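Side-chain contacts in pyruvate kinase 1 (Trypanosoma brucei brucei, PDB 4KCT), which catalyses phosphoryl transfer from phosphoenolpyruvate to ADP, yielding pyruvate and ATP, and also has an intrinsic oxaloacetate decarboxylase activity: residues T361-F364 with N365-N369; T111-P114 with A115-K118; A217-V220 with R221-R224. One frame throughout, in Å; residues are numbered along the deposited sequence.

Contact 1 (T361-F364 with N365-N369); sequences TVMF and NSIKN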
ATOM      1  N   THR A 361      13.057  -0.976  -6.603  1.00 18.47           N
ATOM      2  CA  THR A 361      12.137   0.100  -6.972  1.00 21.24           C
ATOM      3  C   THR A 361      11.540   0.764  -5.742  1.00 21.96           C
ATOM      4  O   THR A 361      10.895   1.799  -5.852  1.00 19.92           O
ATOM      5  CB  THR A 361      10.986  -0.437  -7.831  1.00 25.20           C
ATOM      6  OG1 THR A 361      10.379  -1.509  -7.131  1.00 25.09           O
ATOM      7  CG2 THR A 361      11.533  -0.992  -9.171  1.00 26.24           C
ATOM      8  N   VAL A 362      11.858   0.249  -4.560  1.00 23.72           N
ATOM      9  CA  VAL A 362      11.314   0.826  -3.322  1.00 23.97           C
ATOM     10  C   VAL A 362      11.729   2.255  -3.060  1.00 20.69           C
ATOM     11  O   VAL A 362      10.868   3.092  -2.764  1.00 17.72           O
ATOM     12  CB  VAL A 362      11.578  -0.046  -2.079  1.00 31.03           C
ATOM     13  CG1 VAL A 362      11.258   0.741  -0.802  1.00 32.21           C
ATOM     14  CG2 VAL A 362      10.715  -1.304  -2.141  1.00 34.20           C
ATOM     15  N   MET A 363      13.030   2.571  -3.228  1.00 19.98           N
ATOM     16  CA  MET A 363      13.478   3.946  -3.057  1.00 20.13           C
ATOM     17  C   MET A 363      12.831   4.839  -4.099  1.00 19.04           C
ATOM     18  O   MET A 363      12.363   5.937  -3.779  1.00 17.23           O
ATOM     19  CB  MET A 363      15.020   4.084  -3.129  1.00 23.14           C
ATOM     20  CG  MET A 363      15.749   3.722  -1.840  1.00 33.19           C
ATOM     21  SD  MET A 363      15.686   5.089  -0.676  1.00 40.17           S
ATOM     22  CE  MET A 363      17.257   5.914  -1.009  1.00 41.57           C
ATOM     23  N   PHE A 364      12.866   4.404  -5.362  1.00 16.70           N
ATOM     24  CA  PHE A 364      12.252   5.187  -6.426  1.00 16.36           C
ATOM     25  C   PHE A 364      10.840   5.616  -6.057  1.00 16.00           C
ATOM     26  O   PHE A 364      10.474   6.822  -6.142  1.00 14.24           O
ATOM     27  CB  PHE A 364      12.244   4.398  -7.759  1.00 16.67           C
ATOM     28  CG  PHE A 364      11.491   5.100  -8.880  1.00 18.10           C
ATOM     29  CD1 PHE A 364      12.017   6.233  -9.479  1.00 17.36           C
ATOM     30  CD2 PHE A 364      10.179   4.713  -9.211  1.00 20.43           C
ATOM     31  CE1 PHE A 364      11.319   6.920 -10.486  1.00 17.18           C
ATOM     32  CE2 PHE A 364       9.445   5.435 -10.189  1.00 21.48           C
ATOM     33  CZ  PHE A 364      10.048   6.498 -10.862  1.00 20.93           C
ATOM     34  N   ASN A 365      10.014   4.637  -5.731  1.00 16.95           N
ATOM     35  CA  ASN A 365       8.599   4.905  -5.425  1.00 18.78           C
ATOM     36  C   ASN A 365       8.413   5.773  -4.178  1.00 17.37           C
ATOM     37  O   ASN A 365       7.578   6.700  -4.170  1.00 17.81           O
ATOM     38  CB  ASN A 365       7.835   3.585  -5.279  1.00 20.55           C
ATOM     39  CG  ASN A 365       7.540   2.944  -6.633  1.00 25.81           C
ATOM     40  OD1 ASN A 365       7.203   3.636  -7.585  1.00 24.93           O
ATOM     41  ND2 ASN A 365       7.849   1.672  -6.760  1.00 24.93           N
ATOM     42  N   SER A 366       9.182   5.496  -3.135  1.00 15.73           N
ATOM     43  CA  SER A 366       9.063   6.271  -1.877  0.50 15.96           C
ATOM     44  C   SER A 366       9.476   7.721  -2.081  1.00 15.73           C
ATOM     45  O   SER A 366       8.811   8.656  -1.588  1.00 14.84           O
ATOM     46  CB  SER A 366       9.907   5.653  -0.761  0.50 15.98           C
ATOM     47  OG  SER A 366       9.456   4.363  -0.428  0.50 13.73           O
ATOM     48  N   ILE A 367      10.570   7.921  -2.800  1.00 15.13           N
ATOM     49  CA  ILE A 367      11.026   9.283  -3.118  1.00 15.87           C
ATOM     50  C   ILE A 367      10.026  10.039  -4.002  1.00 15.00           C
ATOM     51  O   ILE A 367       9.655  11.155  -3.688  1.00 15.32           O
ATOM     52  CB  ILE A 367      12.426   9.276  -3.783  1.00 16.60           C
ATOM     53  CG1 ILE A 367      13.476   8.806  -2.758  1.00 15.67           C
ATOM     54  CG2 ILE A 367      12.784  10.667  -4.345  1.00 16.98           C
ATOM     55  CD1 ILE A 367      14.753   8.312  -3.390  1.00 19.63           C
ATOM     56  N   LYS A 368       9.573   9.410  -5.079  1.00 15.63           N
ATOM     57  CA  LYS A 368       8.600  10.036  -5.973  1.00 17.24           C
ATOM     58  C   LYS A 368       7.292  10.401  -5.250  1.00 16.46           C
ATOM     59  O   LYS A 368       6.734  11.483  -5.459  1.00 15.76           O
ATOM     60  CB  LYS A 368       8.299   9.113  -7.160  1.00 20.52           C
ATOM     61  CG  LYS A 368       7.495   9.797  -8.249  1.00 27.39           C
ATOM     62  CD  LYS A 368       7.492   8.987  -9.546  1.00 28.57           C
ATOM     63  CE  LYS A 368       6.218   8.181  -9.683  1.00 34.95           C
ATOM     64  NZ  LYS A 368       6.224   7.005  -8.765  1.00 50.00           N
ATOM     65  N   ASN A 369       6.843   9.527  -4.361  1.00 18.46           N
ATOM     66  CA  ASN A 369       5.576   9.748  -3.636  1.00 20.70           C
ATOM     67  C   ASN A 369       5.621  10.922  -2.648  1.00 21.22           C
ATOM     68  O   ASN A 369       4.584  11.417  -2.215  1.00 22.51           O
ATOM     69  CB  ASN A 369       5.145   8.463  -2.895  1.00 22.69           C
ATOM     70  CG  ASN A 369       4.683   7.362  -3.852  1.00 29.51           C
ATOM     71  OD1 ASN A 369       4.432   7.615  -5.029  1.00 28.22           O
ATOM     72  ND2 ASN A 369       4.654   6.124  -3.364  1.00 31.01           N
TER
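Phe-364 and Lys-368, one helical turn apart, illustrate how a long amine-bearing side chain can lend its aliphatic part to an aromatic neighbour. Lys-368 leaves the helix with CG anti to its backbone N (chi1 -170°), then turns at chi3 (99°) and again at chi4. This bend brings CD to 3.8 Å from Phe-364 CZ, while NZ comes round to 3.9 Å from CE2 of the same ring. The approach is oblique; the methylene CD makes the apolar part of the contact, with the amine close by. Asn-365, next in the chain, also crosses the ring at a slant: its OD1 lies 3.6 Å from Phe-364 CD2, with the amide plane turned 65° from the ring. Its amide runs alongside the Thr-361 side chain, both pointing the same way, and ND2 sits 3.9 Å from Thr-361 CB. Round the helix, Met-363 and Ile-367 meet by their methyl ends, CE to CD1 at 4.2 Å.

Beneath these side chains run regular i to i+4 backbone bonds, such as Ile-367 N to Met-363 O at 2.8 Å. Phe-364 is buried against Val-386 and Ala-387 of helix 377-392, whereas Ile-367 packs on Leu-4 of a second subunit and Lys-368 on Glu-391 of a third. The arrangement is that of a short alpha-helix with i/i+4 side-chain pairing, set where subunits of the pyruvate kinase tetramer meet.

Contact 2 (T111-P114 with A115-K118); sequences TTDP and AYEK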
ATOM      1  N   THR A 111      35.690  29.072  34.388  1.00 21.90           N
ATOM      2  CA  THR A 111      35.495  30.525  34.252  1.00 19.88           C
ATOM      3  C   THR A 111      35.736  30.997  32.822  1.00 20.58           C
ATOM      4  O   THR A 111      36.524  30.384  32.071  1.00 20.38           O
ATOM      5  CB  THR A 111      36.408  31.309  35.227  1.00 23.37           C
ATOM      6  OG1 THR A 111      36.117  32.703  35.139  1.00 25.87           O
ATOM      7  CG2 THR A 111      37.909  31.065  34.906  1.00 21.77           C
ATOM      8  N   THR A 112      35.016  32.045  32.416  1.00 18.78           N
ATOM      9  CA  THR A 112      35.276  32.694  31.138  1.00 22.14           C
ATOM     10  C   THR A 112      36.086  34.000  31.360  1.00 23.55           C
ATOM     11  O   THR A 112      36.303  34.771  30.436  1.00 23.70           O
ATOM     12  CB  THR A 112      33.953  33.009  30.401  1.00 23.16           C
ATOM     13  OG1 THR A 112      33.137  33.855  31.232  1.00 24.08           O
ATOM     14  CG2 THR A 112      33.189  31.711  30.140  1.00 22.10           C
ATOM     15  N   ASP A 113      36.523  34.217  32.599  1.00 22.59           N
ATOM     16  CA  ASP A 113      37.454  35.328  32.928  1.00 24.31           C
ATOM     17  C   ASP A 113      38.847  35.042  32.379  1.00 23.34           C
ATOM     18  O   ASP A 113      39.525  34.165  32.868  1.00 22.94           O
ATOM     19  CB  ASP A 113      37.526  35.507  34.448  1.00 25.85           C
ATOM     20  CG  ASP A 113      38.318  36.759  34.867  1.00 31.63           C
ATOM     21  OD1 ASP A 113      39.053  37.330  34.043  1.00 25.07           O
ATOM     22  OD2 ASP A 113      38.224  37.118  36.045  1.00 30.44           O
ATOM     23  N   PRO A 114      39.280  35.808  31.364  1.00 26.78           N
ATOM     24  CA  PRO A 114      40.537  35.504  30.686  1.00 27.70           C
ATOM     25  C   PRO A 114      41.772  35.771  31.559  1.00 28.57           C
ATOM     26  O   PRO A 114      42.855  35.279  31.236  1.00 29.25           O
ATOM     27  CB  PRO A 114      40.510  36.422  29.446  1.00 33.22           C
ATOM     28  CG  PRO A 114      39.573  37.535  29.809  1.00 34.86           C
ATOM     29  CD  PRO A 114      38.542  36.916  30.718  1.00 33.16           C
ATOM     30  N   ALA A 115      41.571  36.325  32.765  1.00 28.14           N
ATOM     31  CA  ALA A 115      42.680  36.383  33.740  1.00 29.82           C
ATOM     32  C   ALA A 115      43.240  34.978  34.010  1.00 31.27           C
ATOM     33  O   ALA A 115      44.426  34.818  34.305  1.00 29.50           O
ATOM     34  CB  ALA A 115      42.241  37.033  35.038  1.00 28.08           C
ATOM     35  N   TYR A 116      42.374  33.967  33.925  1.00 28.02           N
ATOM     36  CA  TYR A 116      42.730  32.611  34.344  1.00 24.72           C
ATOM     37  C   TYR A 116      43.232  31.743  33.179  1.00 26.14           C
ATOM     38  O   TYR A 116      43.501  30.540  33.349  1.00 25.46           O
ATOM     39  CB  TYR A 116      41.547  31.933  35.054  1.00 24.48           C
ATOM     40  CG  TYR A 116      41.266  32.526  36.409  1.00 29.25           C
ATOM     41  CD1 TYR A 116      41.975  32.111  37.524  1.00 28.78           C
ATOM     42  CD2 TYR A 116      40.425  33.633  36.540  1.00 30.38           C
ATOM     43  CE1 TYR A 116      41.823  32.751  38.751  1.00 34.75           C
ATOM     44  CE2 TYR A 116      40.270  34.278  37.759  1.00 35.79           C
ATOM     45  CZ  TYR A 116      40.956  33.818  38.862  1.00 36.05           C
ATOM     46  OH  TYR A 116      40.757  34.419  40.084  1.00 46.99           O
ATOM     47  N   GLU A 117      43.375  32.355  32.010  1.00 25.84           N
ATOM     48  CA  GLU A 117      43.620  31.606  30.786  1.00 27.29           C
ATOM     49  C   GLU A 117      44.881  30.733  30.878  1.00 30.10           C
ATOM     50  O   GLU A 117      44.936  29.622  30.311  1.00 25.83           O
ATOM     51  CB  GLU A 117      43.740  32.573  29.606  1.00 30.54           C
ATOM     52  CG  GLU A 117      44.181  31.915  28.319  1.00 33.33           C
ATOM     53  CD  GLU A 117      44.366  32.915  27.199  1.00 44.42           C
ATOM     54  OE1 GLU A 117      44.268  34.138  27.459  1.00 44.31           O
ATOM     55  OE2 GLU A 117      44.605  32.478  26.056  1.00 42.99           O
ATOM     56  N   LYS A 118      45.915  31.243  31.551  1.00 26.10           N
ATOM     57  CA  LYS A 118      47.210  30.580  31.505  1.00 27.54           C
ATOM     58  C   LYS A 118      47.589  29.847  32.773  1.00 27.19           C
ATOM     59  O   LYS A 118      48.669  29.259  32.846  1.00 27.14           O
ATOM     60  CB  LYS A 118      48.316  31.551  31.067  1.00 29.62           C
ATOM     61  CG  LYS A 118      48.062  32.150  29.690  1.00 32.64           C
ATOM     62  CD  LYS A 118      49.195  33.070  29.270  1.00 39.44           C
ATOM     63  CE  LYS A 118      48.838  33.867  28.019  1.00 36.41           C
ATOM     64  NZ  LYS A 118      49.864  34.923  27.754  1.00 40.34           N
TER
HETATM   65  O   HOH W   1      44.483  36.017  29.185  1.00 42.21           O
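Asp-113 takes the backbone N-H of Ala-115 from an unusual direction: the donor stands above the carboxylate, 47° out of its plane, yet the bond from Ala-115 N to Asp-113 OD1 is a sound 3.0 Å. A side-chain oxygen bonded to the amide two residues on defines an Asx turn. It follows directly on an ST turn, in which Thr-111 OG1 accepts from Asp-113 N at 3.0 Å, so that Asp-113 is donor in one turn and acceptor in the next. The Asp-113 carboxylate swings to Ala-115 because CG lies anti to the backbone N (chi1 -172°).

The backbone then winds into a 3-10 turn. Tyr-116 N bonds to Asp-113 O at 3.0 Å, and Glu-117 N to Pro-114 O at 3.1 Å, this second donor arriving well above the carbonyl plane. Pro-114 O has a further partner, a water 2.7 Å away that also donates to Glu-117 OE1 at 2.6 Å. The other oxygen of Glu-117, OE2, pairs with Arg-175 NH1, outside the turn.

Apolar contact is made by Thr-111 CG2, which meets Tyr-116 CB at 3.7 Å. Separately, the Asp-113 carboxylate crosses the tyrosine obliquely, OD2 coming to 3.9 Å from Tyr-116 CE2 with the two planes 81° apart. Lys-124 makes a cation-pi contact with that ring. Thr-111 OG1 also bonds to Arg-160 O.

The chemistry implies a surface turn in which side-chain oxygens take backbone amides alongside the turn's own backbone bonds: one hydroxyl and one carboxylate set successive bends at the end of strand 107-111, while a bridging water links Glu-117 back to Pro-114 and Arg-175 ties it to its surroundings.

Contact 3 (A217-V220 with R221-R224); sequences AEQV and REVR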
ATOM      1  N   ALA A 217      21.275  27.751   8.520  1.00 19.49           N
ATOM      2  CA  ALA A 217      21.343  28.144   7.121  1.00 19.01           C
ATOM      3  C   ALA A 217      22.151  29.432   6.931  1.00 20.70           C
ATOM      4  O   ALA A 217      22.816  29.601   5.914  1.00 21.00           O
ATOM      5  CB  ALA A 217      19.941  28.310   6.538  1.00 21.14           C
ATOM      6  N   GLU A 218      22.063  30.358   7.883  1.00 21.65           N
ATOM      7  CA  GLU A 218      22.817  31.615   7.752  1.00 23.64           C
ATOM      8  C   GLU A 218      24.332  31.353   7.727  1.00 24.47           C
ATOM      9  O   GLU A 218      25.076  31.954   6.942  1.00 21.88           O
ATOM     10  CB  GLU A 218      22.447  32.599   8.868  1.00 28.44           C
ATOM     11  CG  GLU A 218      23.050  33.988   8.688  1.00 42.43           C
ATOM     12  CD  GLU A 218      22.779  34.598   7.304  1.00 57.62           C
ATOM     13  OE1 GLU A 218      23.697  35.249   6.754  1.00 65.04           O
ATOM     14  OE2 GLU A 218      21.657  34.420   6.759  1.00 58.17           O
ATOM     15  N   GLN A 219      24.777  30.386   8.518  1.00 22.02           N
ATOM     16  CA  GLN A 219      26.173  29.983   8.459  1.00 22.76           C
ATOM     17  C   GLN A 219      26.596  29.442   7.092  1.00 19.88           C
ATOM     18  O   GLN A 219      27.724  29.700   6.639  1.00 20.59           O
ATOM     19  CB  GLN A 219      26.465  28.955   9.531  1.00 24.76           C
ATOM     20  CG  GLN A 219      26.316  29.501  10.923  1.00 28.73           C
ATOM     21  CD  GLN A 219      27.164  28.754  11.900  1.00 33.17           C
ATOM     22  OE1 GLN A 219      27.260  27.529  11.840  1.00 27.74           O
ATOM     23  NE2 GLN A 219      27.864  29.490  12.759  1.00 31.47           N
ATOM     24  N   VAL A 220      25.746  28.631   6.462  1.00 18.89           N
ATOM     25  CA  VAL A 220      26.044  28.187   5.085  1.00 19.09           C
ATOM     26  C   VAL A 220      26.246  29.384   4.148  1.00 20.21           C
ATOM     27  O   VAL A 220      27.210  29.425   3.375  1.00 21.10           O
ATOM     28  CB  VAL A 220      24.938  27.278   4.512  1.00 20.18           C
ATOM     29  CG1 VAL A 220      25.336  26.787   3.133  1.00 17.87           C
ATOM     30  CG2 VAL A 220      24.678  26.087   5.449  1.00 19.94           C
ATOM     31  N   ARG A 221      25.320  30.342   4.213  1.00 20.27           N
ATOM     32  CA  ARG A 221      25.411  31.585   3.447  1.00 24.74           C
ATOM     33  C   ARG A 221      26.675  32.396   3.715  1.00 23.15           C
ATOM     34  O   ARG A 221      27.284  32.922   2.778  1.00 22.23           O
ATOM     35  CB  ARG A 221      24.147  32.456   3.650  1.00 25.51           C
ATOM     36  CG  ARG A 221      22.911  31.872   2.956  1.00 30.74           C
ATOM     37  CD  ARG A 221      21.738  32.846   2.940  1.00 32.89           C
ATOM     38  NE  ARG A 221      21.104  32.961   4.254  1.00 39.12           N
ATOM     39  CZ  ARG A 221      20.180  32.115   4.722  1.00 40.22           C
ATOM     40  NH1 ARG A 221      19.657  32.312   5.920  1.00 38.32           N
ATOM     41  NH2 ARG A 221      19.765  31.081   3.978  1.00 36.57           N
ATOM     42  N   GLU A 222      27.147  32.369   4.963  1.00 22.62           N
ATOM     43  CA  GLU A 222      28.417  33.008   5.300  1.00 23.69           C
ATOM     44  C   GLU A 222      29.614  32.312   4.703  1.00 24.48           C
ATOM     45  O   GLU A 222      30.536  32.977   4.228  1.00 20.59           O
ATOM     46  CB  GLU A 222      28.582  33.169   6.815  1.00 25.95           C
ATOM     47  CG  GLU A 222      27.726  34.303   7.354  1.00 38.43           C
ATOM     48  CD  GLU A 222      27.425  34.183   8.840  1.00 51.63           C
ATOM     49  OE1 GLU A 222      28.024  33.315   9.519  1.00 53.75           O
ATOM     50  OE2 GLU A 222      26.588  34.974   9.331  1.00 60.27           O
ATOM     51  N   VAL A 223      29.595  30.973   4.676  1.00 18.85           N
ATOM     52  CA  VAL A 223      30.628  30.243   3.946  1.00 19.94           C
ATOM     53  C   VAL A 223      30.591  30.580   2.456  1.00 20.61           C
ATOM     54  O   VAL A 223      31.642  30.803   1.821  1.00 21.93           O
ATOM     55  CB  VAL A 223      30.514  28.711   4.151  1.00 19.96           C
ATOM     56  CG1 VAL A 223      31.497  27.967   3.222  1.00 18.61           C
ATOM     57  CG2 VAL A 223      30.800  28.378   5.617  1.00 18.08           C
ATOM     58  N   ARG A 224      29.386  30.596   1.898  1.00 20.89           N
ATOM     59  CA  ARG A 224      29.187  30.875   0.482  1.00 22.70           C
ATOM     60  C   ARG A 224      29.730  32.281   0.169  1.00 22.45           C
ATOM     61  O   ARG A 224      30.457  32.458  -0.803  1.00 23.37           O
ATOM     62  CB  ARG A 224      27.689  30.773   0.128  1.00 24.56           C
ATOM     63  CG  ARG A 224      27.342  30.961  -1.343  1.00 29.87           C
ATOM     64  CD  ARG A 224      27.370  29.655  -2.128  1.00 30.57           C
ATOM     65  NE  ARG A 224      26.383  28.651  -1.656  1.00 31.54           N
ATOM     66  CZ  ARG A 224      26.454  27.357  -1.982  1.00 36.06           C
ATOM     67  NH1 ARG A 224      27.434  26.952  -2.817  1.00 30.86           N
ATOM     68  NH2 ARG A 224      25.580  26.460  -1.467  1.00 27.03           N
TER
HETATM   69  O   HOH W   2      27.809  32.429  12.096  1.00 47.58           O
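Ala-217 to Arg-224 form an unbroken run of alpha-helix in which the amides of 221-224 bond to the carbonyls of 217-220, from Ala-217 O to Arg-221 N at 3.1 Å through Val-220 O to Arg-224 N at 2.9 Å. This helix, 217-227, is the crossover of a beta-alpha-beta unit in the TIM barrel, linking strands 208-211 and 235-240.

Its inner side carries Val-220 and Val-223, which rest on Ile-236. On the outer side Glu-218 and Arg-221 form an i/i+3 salt bridge. Arg-221 bends at chi3 (-74°) and comes side-on, placing NE and NH1 each 3.0 Å from Glu-218 OE2, so one oxygen takes both bonds, from the same face of its carboxylate. Glu-218 OE1 stands 3.9 Å from Glu-222 OE2, a like-charge proximity that the arginine probably eases.

Glu-222 OE1 accepts from a water at 2.7 Å, which in turn accepts from Gln-219 NE2, while Gln-219 OE1 bonds to Arg-215 N. The Arg-224 guanidinium bonds through NH1 to Asn-257 OD1 and through NH2 to Ala-255 O. Ala-217 O, already bonded to Arg-221 N, sits over the middle of one face of the Arg-221 guanidinium, 3.8 Å from its plane.

How the contacts relate
All three contacts are local, yet their chemistry follows their place in the fold. Contacts 1 and 3 are partly buried, each on an alpha-helix with one buried side: contact 3 turns valines to strand 235-240 of the barrel and charged groups outward, while contact 1 mixes apolar pairs with an amide and a lysine and meets two other subunits. Contact 2 is a surface turn, its amides held partly by side-chain oxygens, and no other chain of the assembly touches it. The three share no secondary-structure element. Contacts 1 and 2 lie on opposite sides of the chain's centre, with centres about 55 Å apart; contact 3, closest to that centre, is about 31 Å from each, centre to centre.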